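Local coordinates for putative diflavin flavoprotein A 5 (Nostoc sp. PCC 7120, PDB 4FEK) that probably transfers electrons from NADH to oxygen, reducing it to water, this chain being the N-terminal metallo-beta-lactamase-like domain of the longer flavodiiron-type protein, at residues V83-F88 and G116-A121; L149-P154 and G159-D164; P154-G159 and A206-H211; K174-H179 and A214-I219. All coordinates share one frame; numbering follows the deposited sequence. Where two conformers were deposited one is given.

Contact 1 of 4, residues V83-F88 and G116-A121. With PO4 (phosphate ion), chain E.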
loop_
_atom_site.group_PDB
_atom_site.type_symbol
_atom_site.label_atom_id
_atom_site.label_comp_id
_atom_site.label_asym_id
_atom_site.label_seq_id
_atom_site.Cartn_x
_atom_site.Cartn_y
_atom_site.Cartn_z
ATOM N N VAL A 83 -6.790 -9.561 -5.210
ATOM C CA VAL A 83 -6.497 -8.131 -5.148
ATOM C C VAL A 83 -6.532 -7.792 -3.642
ATOM O O VAL A 83 -7.592 -7.864 -3.007
ATOM C CB VAL A 83 -7.554 -7.297 -5.916
ATOM C CG1 VAL A 83 -7.282 -5.816 -5.757
ATOM C CG2 VAL A 83 -7.546 -7.684 -7.422
ATOM N N ILE A 84 -5.376 -7.457 -3.078
ATOM C CA ILE A 84 -5.288 -7.143 -1.644
ATOM C C ILE A 84 -5.299 -5.626 -1.411
ATOM O O ILE A 84 -4.566 -4.881 -2.071
ATOM C CB ILE A 84 -4.047 -7.768 -1.029
ATOM C CG1 ILE A 84 -4.128 -9.300 -1.166
ATOM C CG2 ILE A 84 -3.876 -7.315 0.449
ATOM C CD1 ILE A 84 -2.808 -10.009 -1.033
ATOM N N LEU A 85 -6.139 -5.186 -0.480
ATOM C CA LEU A 85 -6.328 -3.762 -0.204
ATOM C C LEU A 85 -5.715 -3.375 1.129
ATOM O O LEU A 85 -6.065 -3.948 2.173
ATOM C CB LEU A 85 -7.815 -3.443 -0.158
ATOM C CG LEU A 85 -8.627 -3.823 -1.391
ATOM C CD1 LEU A 85 -10.016 -3.250 -1.252
ATOM C CD2 LEU A 85 -7.926 -3.280 -2.622
ATOM N N GLY A 86 -4.840 -2.373 1.118
ATOM C CA GLY A 86 -4.241 -1.914 2.365
ATOM C C GLY A 86 -5.187 -0.994 3.143
ATOM O O GLY A 86 -4.942 -0.682 4.305
ATOM N N HIS A 87 -6.233 -0.519 2.474
ATOM C CA HIS A 87 -7.292 0.309 3.083
ATOM C C HIS A 87 -8.365 0.500 2.026
ATOM O O HIS A 87 -8.187 0.036 0.898
ATOM C CB HIS A 87 -6.756 1.676 3.534
ATOM C CG HIS A 87 -6.477 2.620 2.410
ATOM N ND1 HIS A 87 -5.306 2.591 1.686
ATOM C CD2 HIS A 87 -7.220 3.623 1.884
ATOM C CE1 HIS A 87 -5.340 3.530 0.758
ATOM N NE2 HIS A 87 -6.487 4.178 0.868
ATOM N N PHE A 88 -9.466 1.177 2.373
ATOM C CA PHE A 88 -10.533 1.459 1.408
ATOM C C PHE A 88 -10.756 2.958 1.160
ATOM O O PHE A 88 -10.958 3.717 2.093
ATOM C CB PHE A 88 -11.861 0.836 1.850
ATOM C CG PHE A 88 -12.979 1.055 0.863
ATOM C CD1 PHE A 88 -13.185 0.161 -0.171
ATOM C CD2 PHE A 88 -13.803 2.168 0.959
ATOM C CE1 PHE A 88 -14.204 0.363 -1.098
ATOM C CE2 PHE A 88 -14.819 2.380 0.034
ATOM C CZ PHE A 88 -15.019 1.476 -0.991
ATOM N N GLY A 116 -17.828 -4.385 3.807
ATOM C CA GLY A 116 -19.129 -3.760 3.636
ATOM C C GLY A 116 -19.118 -2.641 2.610
ATOM O O GLY A 116 -19.999 -2.580 1.751
ATOM N N ASP A 117 -18.106 -1.777 2.689
ATOM C CA ASP A 117 -17.896 -0.685 1.732
ATOM C C ASP A 117 -17.759 -1.179 0.294
ATOM O O ASP A 117 -18.298 -0.574 -0.632
ATOM C CB ASP A 117 -16.620 0.085 2.071
ATOM C CG ASP A 117 -16.720 0.850 3.373
ATOM O OD1 ASP A 117 -17.843 1.262 3.734
ATOM O OD2 ASP A 117 -15.669 1.046 4.027
ATOM N N LEU A 118 -17.006 -2.256 0.112
ATOM C CA LEU A 118 -16.830 -2.845 -1.210
ATOM C C LEU A 118 -18.155 -3.307 -1.791
ATOM O O LEU A 118 -18.495 -2.969 -2.923
ATOM C CB LEU A 118 -15.890 -4.042 -1.137
ATOM C CG LEU A 118 -14.446 -3.751 -1.491
ATOM C CD1 LEU A 118 -13.619 -5.027 -1.385
ATOM C CD2 LEU A 118 -14.376 -3.147 -2.892
ATOM N N ARG A 119 -18.895 -4.095 -1.012
ATOM C CA ARG A 119 -20.145 -4.681 -1.491
ATOM C C ARG A 119 -21.153 -3.589 -1.826
ATOM O O ARG A 119 -21.933 -3.729 -2.763
ATOM C CB ARG A 119 -20.732 -5.673 -0.478
ATOM C CG ARG A 119 -19.919 -6.952 -0.314
ATOM C CD ARG A 119 -20.697 -8.059 0.414
ATOM N NE ARG A 119 -19.844 -9.208 0.734
ATOM C CZ ARG A 119 -19.508 -10.165 -0.129
ATOM N NH1 ARG A 119 -19.948 -10.120 -1.382
ATOM N NH2 ARG A 119 -18.723 -11.168 0.254
ATOM N N ALA A 120 -21.118 -2.495 -1.075
ATOM C CA ALA A 120 -22.008 -1.372 -1.344
ATOM C C ALA A 120 -21.619 -0.618 -2.616
ATOM O O ALA A 120 -22.484 -0.066 -3.296
ATOM C CB ALA A 120 -22.060 -0.429 -0.153
ATOM N N ALA A 121 -20.326 -0.593 -2.941
ATOM C CA ALA A 121 -19.864 0.076 -4.157
ATOM C C ALA A 121 -20.212 -0.712 -5.414
ATOM O O ALA A 121 -20.220 -0.163 -6.514
ATOM C CB ALA A 121 -18.359 0.336 -4.100
HETATM P P PO4 E . -6.527 7.515 -1.444
HETATM O O1 PO4 E . -7.171 6.573 -2.469
HETATM O O2 PO4 E . -7.083 8.877 -1.691
HETATM O O3 PO4 E . -6.938 7.005 -0.092
HETATM O O4 PO4 E . -5.034 7.496 -1.667
#
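F88 lays one face of its ring over the side chain of D117. The CB of D117 stands 3.6 Å from the F88 ring centroid and close to the ring normal, a CH-pi contact almost over the middle of the six-membered ring. The D117 carboxylate plane is tilted 34° from the ring, with OD2 toward the CD2 rim, 3.8 Å from F88 CD2. L118 comes in at the edge of the same ring, its CD2 lying 3.9 Å from F88 CE1, while its other methyl, CD1, meets L85 CD1 tip to tip at 4.0 Å. One leucine thus splits its two branches between both partners. CG of F88 stands anti to the backbone N (chi1 -178°), which sends the ring outward to the helix. I93 and F96 of helix 93-102 pack beside this cluster.

Beyond strand 80-84 the chain runs into the loop that, in the metallo-beta-lactamase fold, opens the first metal-binding motif with a histidine. H87 stands at that place, but here its NE2 donates to O3 of a phosphate at 3.0 Å (152° at the hydrogen), with O3 near the ring plane. On the other side of the imidazole, ND1 is hydrogen-bonded to D173, which fixes the ring rotation; S89, N91 and R92 also bind the phosphate, which probably came from the crystallisation liquor.

Contact 2 of 4, residues L149-P154 and G159-D164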
loop_
_atom_site.group_PDB
_atom_site.type_symbol
_atom_site.label_atom_id
_atom_site.label_comp_id
_atom_site.label_asym_id
_atom_site.label_seq_id
_atom_site.Cartn_x
_atom_site.Cartn_y
_atom_site.Cartn_z
ATOM N N LEU A 149 -1.928 -8.261 9.091
ATOM C CA LEU A 149 -1.915 -7.520 10.341
ATOM C C LEU A 149 -2.829 -6.306 10.212
ATOM O O LEU A 149 -2.418 -5.254 9.722
ATOM C CB LEU A 149 -0.495 -7.078 10.709
ATOM C CG LEU A 149 0.600 -8.145 10.882
ATOM C CD1 LEU A 149 1.167 -8.654 9.547
ATOM C CD2 LEU A 149 1.719 -7.609 11.750
ATOM N N PRO A 150 -4.087 -6.458 10.648
ATOM C CA PRO A 150 -4.995 -5.313 10.574
ATOM C C PRO A 150 -4.473 -4.245 11.510
ATOM O O PRO A 150 -4.102 -4.539 12.662
ATOM C CB PRO A 150 -6.332 -5.884 11.089
ATOM C CG PRO A 150 -6.206 -7.370 10.873
ATOM C CD PRO A 150 -4.760 -7.664 11.160
ATOM N N ILE A 151 -4.429 -3.022 11.005
ATOM C CA ILE A 151 -4.054 -1.869 11.825
ATOM C C ILE A 151 -5.164 -0.825 11.759
ATOM O O ILE A 151 -4.974 0.274 11.243
ATOM C CB ILE A 151 -2.664 -1.298 11.416
ATOM C CG1 ILE A 151 -2.588 -1.066 9.904
ATOM C CG2 ILE A 151 -1.537 -2.258 11.869
ATOM C CD1 ILE A 151 -1.440 -0.148 9.505
ATOM N N PRO A 152 -6.348 -1.168 12.316
ATOM C CA PRO A 152 -7.480 -0.242 12.223
ATOM C C PRO A 152 -7.199 1.076 12.980
ATOM O O PRO A 152 -6.676 1.057 14.100
ATOM C CB PRO A 152 -8.612 -1.016 12.919
ATOM C CG PRO A 152 -7.910 -1.927 13.895
ATOM C CD PRO A 152 -6.651 -2.339 13.156
ATOM N N SER A 153 -7.567 2.193 12.359
ATOM C CA SER A 153 -7.454 3.509 12.970
ATOM C C SER A 153 -8.667 4.340 12.549
ATOM O O SER A 153 -9.332 4.022 11.546
ATOM C CB SER A 153 -6.151 4.191 12.532
ATOM O OG SER A 153 -6.155 4.466 11.141
ATOM N N PRO A 154 -8.960 5.414 13.296
ATOM C CA PRO A 154 -10.111 6.252 12.950
ATOM C C PRO A 154 -10.074 6.739 11.498
ATOM O O PRO A 154 -11.097 6.717 10.813
ATOM C CB PRO A 154 -9.987 7.424 13.932
ATOM C CG PRO A 154 -9.317 6.807 15.133
ATOM C CD PRO A 154 -8.317 5.846 14.555
ATOM N N GLY A 159 -7.382 -0.278 7.607
ATOM C CA GLY A 159 -5.935 -0.302 7.422
ATOM C C GLY A 159 -5.374 -1.691 7.629
ATOM O O GLY A 159 -5.720 -2.362 8.584
ATOM N N LEU A 160 -4.522 -2.140 6.709
ATOM C CA LEU A 160 -4.026 -3.508 6.749
ATOM C C LEU A 160 -2.601 -3.530 6.238
ATOM O O LEU A 160 -2.321 -2.944 5.189
ATOM C CB LEU A 160 -4.873 -4.387 5.801
ATOM C CG LEU A 160 -4.533 -5.873 5.668
ATOM C CD1 LEU A 160 -4.895 -6.590 6.971
ATOM C CD2 LEU A 160 -5.311 -6.498 4.500
ATOM N N CYS A 161 -1.708 -4.181 6.976
ATOM C CA CYS A 161 -0.374 -4.522 6.486
ATOM C C CYS A 161 -0.353 -5.998 6.110
ATOM O O CYS A 161 -1.048 -6.803 6.728
ATOM C CB CYS A 161 0.690 -4.273 7.570
ATOM S SG CYS A 161 1.015 -2.521 7.879
ATOM N N THR A 162 0.442 -6.342 5.101
ATOM C CA THR A 162 0.560 -7.714 4.637
ATOM C C THR A 162 2.025 -8.071 4.600
ATOM O O THR A 162 2.833 -7.278 4.144
ATOM C CB THR A 162 0.026 -7.871 3.210
ATOM O OG1 THR A 162 -1.300 -7.354 3.143
ATOM C CG2 THR A 162 0.025 -9.368 2.807
ATOM N N TYR A 163 2.365 -9.259 5.094
ATOM C CA TYR A 163 3.757 -9.676 5.176
ATOM C C TYR A 163 3.965 -10.983 4.402
ATOM O O TYR A 163 3.270 -11.960 4.633
ATOM C CB TYR A 163 4.146 -9.849 6.645
ATOM C CG TYR A 163 5.552 -10.355 6.899
ATOM C CD1 TYR A 163 6.652 -9.522 6.747
ATOM C CD2 TYR A 163 5.773 -11.661 7.326
ATOM C CE1 TYR A 163 7.943 -9.980 7.009
ATOM C CE2 TYR A 163 7.066 -12.135 7.587
ATOM C CZ TYR A 163 8.140 -11.284 7.423
ATOM O OH TYR A 163 9.414 -11.736 7.681
ATOM N N ASP A 164 4.912 -10.979 3.474
ATOM C CA ASP A 164 5.206 -12.178 2.695
ATOM C C ASP A 164 6.377 -12.858 3.374
ATOM O O ASP A 164 7.477 -12.342 3.376
ATOM C CB ASP A 164 5.533 -11.813 1.248
ATOM C CG ASP A 164 5.850 -13.042 0.375
ATOM O OD1 ASP A 164 6.146 -14.127 0.916
ATOM O OD2 ASP A 164 5.814 -12.904 -0.871
#
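I151 and G159 close the loop end of an antiparallel hairpin, in which 149-152 and 159-163 run 171° apart. I151 N donates to G159 O at 2.8 Å. Further along, L149 and C161 form a hydrogen-bonded pair, with L149 N on C161 O at 2.9 Å and C161 N on L149 O at 3.0 Å, both nearly straight. P150 and L160 lie between as a non-hydrogen-bonded pair, as suits a proline with no N-H to give.

The side chain of I151 runs back over its partner strand. From CB, the CG1 branch sits between the backbone N and the carbonyl carbon (chi1 50°), and this brings CG1 to 3.6 Å from G159 O, the same oxygen that its own N-H grips. CD1 then reaches across to C161 SG at 3.8 Å, while the other branch, CG2, packs on K218. On that face of the sheet L149 continues the row, its CD1 lying 4.3 Å from Y163 CB, and the tyrosine runs on to bond Q223 O through its hydroxyl. P150 and L160 take the other face, where P150 CG and L160 CD1 are 4.2 Å apart, side chains passing at a slant.

These are strands 145-150 and 160-164 of a beta hairpin inside the five-stranded sheet, with strand 169-173 following on the far side of 160-164. Helix 209-219 lies against the I151 face through A215 and K218, and L170 backs C161 and Y163.

Contact 3 of 4, residues P154-G159 and A206-H211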
loop_
_atom_site.group_PDB
_atom_site.type_symbol
_atom_site.label_atom_id
_atom_site.label_comp_id
_atom_site.label_asym_id
_atom_site.label_seq_id
_atom_site.Cartn_x
_atom_site.Cartn_y
_atom_site.Cartn_z
ATOM N N PRO A 154 -8.960 5.414 13.296
ATOM C CA PRO A 154 -10.111 6.252 12.950
ATOM C C PRO A 154 -10.074 6.739 11.498
ATOM O O PRO A 154 -11.097 6.717 10.813
ATOM C CB PRO A 154 -9.987 7.424 13.932
ATOM C CG PRO A 154 -9.317 6.807 15.133
ATOM C CD PRO A 154 -8.317 5.846 14.555
ATOM N N ARG A 155 -8.901 7.129 11.017
ATOM C CA ARG A 155 -8.729 7.556 9.629
ATOM C C ARG A 155 -8.858 6.402 8.608
ATOM O O ARG A 155 -9.453 6.566 7.527
ATOM C CB ARG A 155 -7.375 8.248 9.483
ATOM C CG ARG A 155 -7.013 8.650 8.073
ATOM C CD ARG A 155 -7.872 9.798 7.590
ATOM N NE ARG A 155 -7.430 10.286 6.286
ATOM C CZ ARG A 155 -7.656 9.662 5.134
ATOM N NH1 ARG A 155 -8.317 8.508 5.116
ATOM N NH2 ARG A 155 -7.218 10.188 3.998
ATOM N N TRP A 156 -8.280 5.241 8.944
ATOM C CA TRP A 156 -8.373 4.037 8.101
ATOM C C TRP A 156 -8.837 2.814 8.896
ATOM O O TRP A 156 -8.025 1.998 9.324
ATOM C CB TRP A 156 -7.034 3.712 7.398
ATOM C CG TRP A 156 -6.521 4.800 6.517
ATOM C CD1 TRP A 156 -6.947 5.111 5.246
ATOM C CD2 TRP A 156 -5.479 5.727 6.831
ATOM N NE1 TRP A 156 -6.230 6.181 4.761
ATOM C CE2 TRP A 156 -5.321 6.573 5.713
ATOM C CE3 TRP A 156 -4.669 5.936 7.969
ATOM C CZ2 TRP A 156 -4.390 7.611 5.689
ATOM C CZ3 TRP A 156 -3.739 6.973 7.940
ATOM C CH2 TRP A 156 -3.606 7.790 6.810
ATOM N N PRO A 157 -10.157 2.670 9.089
ATOM C CA PRO A 157 -10.685 1.542 9.868
ATOM C C PRO A 157 -10.270 0.209 9.260
ATOM O O PRO A 157 -10.138 -0.776 9.981
ATOM C CB PRO A 157 -12.216 1.733 9.780
ATOM C CG PRO A 157 -12.370 3.258 9.552
ATOM C CD PRO A 157 -11.203 3.617 8.668
ATOM N N ALA A 158 -10.030 0.188 7.950
ATOM C CA ALA A 158 -9.670 -1.051 7.277
ATOM C C ALA A 158 -8.176 -1.115 6.944
ATOM O O ALA A 158 -7.751 -1.895 6.081
ATOM C CB ALA A 158 -10.519 -1.212 5.992
ATOM N N GLY A 159 -7.382 -0.278 7.607
ATOM C CA GLY A 159 -5.935 -0.302 7.422
ATOM C C GLY A 159 -5.374 -1.691 7.629
ATOM O O GLY A 159 -5.720 -2.362 8.584
ATOM N N ALA A 206 0.661 11.969 11.985
ATOM C CA ALA A 206 0.748 12.646 13.279
ATOM C C ALA A 206 -0.584 12.769 14.043
ATOM O O ALA A 206 -0.614 12.535 15.257
ATOM C CB ALA A 206 1.434 14.020 13.137
ATOM N N PRO A 207 -1.688 13.102 13.354
ATOM C CA PRO A 207 -2.935 13.205 14.131
ATOM C C PRO A 207 -3.400 11.885 14.752
ATOM O O PRO A 207 -4.290 11.881 15.599
ATOM C CB PRO A 207 -3.966 13.656 13.087
ATOM C CG PRO A 207 -3.156 14.284 11.991
ATOM C CD PRO A 207 -1.894 13.487 11.938
ATOM N N HIS A 208 -2.809 10.774 14.337
ATOM C CA HIS A 208 -3.237 9.474 14.822
ATOM C C HIS A 208 -2.074 8.794 15.544
ATOM O O HIS A 208 -1.909 7.582 15.469
ATOM C CB HIS A 208 -3.694 8.629 13.631
ATOM C CG HIS A 208 -4.432 9.416 12.589
ATOM N ND1 HIS A 208 -5.684 9.958 12.810
ATOM C CD2 HIS A 208 -4.089 9.763 11.321
ATOM C CE1 HIS A 208 -6.079 10.607 11.728
ATOM N NE2 HIS A 208 -5.132 10.501 10.808
ATOM N N ALA A 209 -1.268 9.578 16.252
ATOM C CA ALA A 209 -0.031 9.055 16.842
ATOM C C ALA A 209 -0.175 7.804 17.729
ATOM O O ALA A 209 0.671 6.908 17.664
ATOM C CB ALA A 209 0.719 10.163 17.593
ATOM N N ILE A 210 -1.211 7.729 18.573
ATOM C CA ILE A 210 -1.364 6.516 19.387
ATOM C C ILE A 210 -1.620 5.277 18.513
ATOM O O ILE A 210 -1.196 4.177 18.854
ATOM C CB ILE A 210 -2.472 6.613 20.459
ATOM C CG1 ILE A 210 -3.816 6.917 19.811
ATOM C CG2 ILE A 210 -2.094 7.641 21.552
ATOM C CD1 ILE A 210 -4.996 6.724 20.750
ATOM N N HIS A 211 -2.307 5.456 17.392
ATOM C CA HIS A 211 -2.476 4.328 16.480
ATOM C C HIS A 211 -1.201 3.990 15.723
ATOM O O HIS A 211 -0.964 2.827 15.421
ATOM C CB HIS A 211 -3.631 4.558 15.515
ATOM C CG HIS A 211 -4.967 4.443 16.165
ATOM N ND1 HIS A 211 -5.561 5.499 16.817
ATOM C CD2 HIS A 211 -5.808 3.390 16.295
ATOM C CE1 HIS A 211 -6.723 5.106 17.313
ATOM N NE2 HIS A 211 -6.903 3.836 17.001
#
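Two histidines, H208 and H211, have their CG atoms anti to the carbonyl carbon (chi1 -38° and -73°), and those torsions swing both rings off the start of a helix toward P154 and R155. P154 and H211 approach from opposite directions, and P154 CD stands over one imidazole face, 3.5 Å from the H211 ring centroid and 20° off its normal. Its closest atom is H211 CE1, at 3.3 Å from P154 CD, so the proline sits toward the rim and not over the centre.

R155 does the same to H208 through its CB, which is 3.8 Å from the H208 ring centroid and nearest to NE2, at 3.4 Å from R155 CB. With R155 CB over one face and P207 CB over the other, the H208 ring should be restricted in its movement. Beyond CB the R155 chain bends at chi2, and CG lies over a face of the W156 ring; the end of the side chain, deposited in two conformers, is less certain. W156 adds a looser touch, CZ3 lying 4.4 Å from H208 CD2.

W156 opens a type I turn closed by G159 N on W156 O at 2.9 Å, and S153 OG bonds the W156 N-H. H208 fills the N-cap position of helix 209-219. The contact therefore clips the loop between strands 145-150 and 160-164 to the first turn of that helix, near the surface, while helix 239-258 packs behind A206, A209 and I210, and P113 of helix 112-121 touches P157 and A158.

Contact 4 of 4, residues K174-H179 and A214-I219. With PO4 (phosphate ion), chain E.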
loop_
_atom_site.group_PDB
_atom_site.type_symbol
_atom_site.label_atom_id
_atom_site.label_comp_id
_atom_site.label_asym_id
_atom_site.label_seq_id
_atom_site.Cartn_x
_atom_site.Cartn_y
_atom_site.Cartn_z
ATOM N N LYS A 174 -0.320 3.063 3.336
ATOM C CA LYS A 174 -0.118 4.450 3.784
ATOM C C LYS A 174 1.009 4.639 4.790
ATOM O O LYS A 174 1.483 5.759 4.972
ATOM C CB LYS A 174 -1.413 5.054 4.363
ATOM C CG LYS A 174 -2.532 5.242 3.355
ATOM C CD LYS A 174 -2.164 6.264 2.276
ATOM C CE LYS A 174 -3.288 6.376 1.225
ATOM N NZ LYS A 174 -3.101 7.533 0.303
ATOM N N ILE A 175 1.422 3.583 5.491
ATOM C CA ILE A 175 2.447 3.794 6.522
ATOM C C ILE A 175 3.855 3.875 5.908
ATOM O O ILE A 175 4.183 3.084 5.018
ATOM C CB ILE A 175 2.416 2.726 7.633
ATOM C CG1 ILE A 175 0.980 2.382 8.052
ATOM C CG2 ILE A 175 3.258 3.193 8.840
ATOM C CD1 ILE A 175 0.173 3.562 8.567
ATOM N N PHE A 176 4.665 4.820 6.401
ATOM C CA PHE A 176 6.097 4.981 6.041
ATOM C C PHE A 176 6.439 5.596 4.682
ATOM O O PHE A 176 7.603 5.521 4.265
ATOM C CB PHE A 176 6.885 3.657 6.123
ATOM C CG PHE A 176 6.794 2.965 7.426
ATOM C CD1 PHE A 176 7.347 3.527 8.571
ATOM C CD2 PHE A 176 6.184 1.723 7.511
ATOM C CE1 PHE A 176 7.273 2.869 9.772
ATOM C CE2 PHE A 176 6.115 1.058 8.706
ATOM C CZ PHE A 176 6.656 1.629 9.845
ATOM N N GLY A 177 5.464 6.181 3.992
ATOM C CA GLY A 177 5.720 6.695 2.651
ATOM C C GLY A 177 6.229 8.122 2.566
ATOM O O GLY A 177 6.597 8.761 3.586
ATOM N N ALA A 178 6.255 8.640 1.339
ATOM C CA ALA A 178 6.649 10.034 1.104
ATOM C C ALA A 178 6.096 10.492 -0.224
ATOM O O ALA A 178 6.109 9.731 -1.187
ATOM C CB ALA A 178 8.178 10.182 1.123
ATOM N N HIS A 179 5.581 11.718 -0.277
ATOM C CA HIS A 179 5.084 12.252 -1.547
ATOM C C HIS A 179 6.190 12.909 -2.347
ATOM O O HIS A 179 6.392 14.120 -2.295
ATOM C CB HIS A 179 3.868 13.165 -1.345
ATOM C CG HIS A 179 2.610 12.405 -1.062
ATOM N ND1 HIS A 179 2.073 11.501 -1.965
ATOM C CD2 HIS A 179 1.817 12.356 0.033
ATOM C CE1 HIS A 179 0.980 10.964 -1.449
ATOM N NE2 HIS A 179 0.814 11.451 -0.227
ATOM N N ALA A 214 0.680 1.779 18.033
ATOM C CA ALA A 214 0.080 0.441 18.076
ATOM C C ALA A 214 0.503 -0.377 16.848
ATOM O O ALA A 214 0.809 -1.567 16.950
ATOM C CB ALA A 214 -1.464 0.536 18.158
ATOM N N ALA A 215 0.517 0.279 15.686
ATOM C CA ALA A 215 0.969 -0.370 14.455
ATOM C C ALA A 215 2.439 -0.806 14.543
ATOM O O ALA A 215 2.794 -1.931 14.170
ATOM C CB ALA A 215 0.743 0.553 13.245
ATOM N N LEU A 216 3.287 0.085 15.040
ATOM C CA LEU A 216 4.702 -0.230 15.215
ATOM C C LEU A 216 4.891 -1.430 16.143
ATOM O O LEU A 216 5.711 -2.311 15.874
ATOM C CB LEU A 216 5.468 0.994 15.734
ATOM C CG LEU A 216 5.509 2.217 14.800
ATOM C CD1 LEU A 216 6.275 3.376 15.456
ATOM C CD2 LEU A 216 6.116 1.876 13.444
ATOM N N GLU A 217 4.117 -1.475 17.226
ATOM C CA GLU A 217 4.199 -2.612 18.136
ATOM C C GLU A 217 3.814 -3.920 17.422
ATOM O O GLU A 217 4.470 -4.941 17.606
ATOM C CB GLU A 217 3.309 -2.398 19.364
ATOM C CG GLU A 217 3.826 -3.063 20.646
ATOM C CD GLU A 217 3.720 -4.583 20.625
ATOM O OE1 GLU A 217 2.704 -5.102 20.115
ATOM O OE2 GLU A 217 4.653 -5.259 21.122
ATOM N N LYS A 218 2.740 -3.877 16.635
ATOM C CA LYS A 218 2.281 -5.050 15.859
ATOM C C LYS A 218 3.335 -5.608 14.918
ATOM O O LYS A 218 3.527 -6.825 14.824
ATOM C CB LYS A 218 1.002 -4.738 15.065
ATOM C CG LYS A 218 -0.286 -4.860 15.870
ATOM C CD LYS A 218 -1.435 -4.123 15.184
ATOM C CE LYS A 218 -2.615 -3.895 16.132
ATOM N NZ LYS A 218 -3.463 -2.728 15.722
ATOM N N ILE A 219 4.031 -4.731 14.212
ATOM C CA ILE A 219 5.003 -5.209 13.245
ATOM C C ILE A 219 6.363 -5.517 13.866
ATOM O O ILE A 219 7.196 -6.155 13.226
ATOM C CB ILE A 219 5.185 -4.223 12.073
ATOM C CG1 ILE A 219 5.899 -2.960 12.532
ATOM C CG2 ILE A 219 3.835 -3.888 11.402
ATOM C CD1 ILE A 219 6.050 -1.918 11.424
HETATM P P PO4 E . -6.527 7.515 -1.444
HETATM O O1 PO4 E . -7.171 6.573 -2.469
HETATM O O2 PO4 E . -7.083 8.877 -1.691
HETATM O O3 PO4 E . -6.938 7.005 -0.092
HETATM O O4 PO4 E . -5.034 7.496 -1.667
#
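F176 takes a left-handed backbone conformation (phi 76°, psi 12°) in the loop after strand 169-173, and faces the last turns of helix 209-219. Two methyls of that helix, one helical turn apart, meet the far edge of its ring. L216 CD2 is 3.6 Å from F176 CZ, and I219 CD1 is 3.9 Å from the same CZ, both near the ring plane, so the CZ end of the ring rests against both methyls. For I219 the CG1 branch lies between backbone N and carbonyl carbon (chi1 70°), which carries CD1 to the ring edge from the opposite direction. One face of the phenyl is packed by I175 CG2, 3.5 Å above its plane, and Y227 of strand 226-229 stacks with it; L242 and Y246 of helix 239-258 complete the apolar surroundings.

Two residues earlier, K174 points into the phosphate site. Its chain bends at chi2 and then runs extended, bringing NZ to PO4 O4 at 2.8 Å. The same nitrogen is also hydrogen-bonded to H231 NE2, so two partners hold it.

Helix 209-219 packs on the outside of the five-stranded sheet, as helices do in the alpha-beta/beta-alpha sandwich of metallo-beta-lactamases, whose active site lies in loops at one edge of the sandwich.

Overall arrangement
Contacts 1 and 4 lie about 20 Å apart, centre to centre, yet both reach the bound phosphate: H87 NE2 and K174 NZ bind it, and H87 CE1 is 3.5 Å from K174 CE. W156 of contact 3 leans on both, with CD1 3.7 Å from H87 CD2 and CZ2 3.8 Å from K174 CG. Contact 2 joins contact 1 through L160 N and G86 O, 2.8 Å apart in a probable hydrogen bond, and contact 4 through I151 CD1, 3.8 Å from I175 CG1. Contacts 2 and 3 share P154 and G159. The phosphate, probably from the crystallisation liquor, is bound near where related proteins are expected to hold two irons; contact 2 lies farther back.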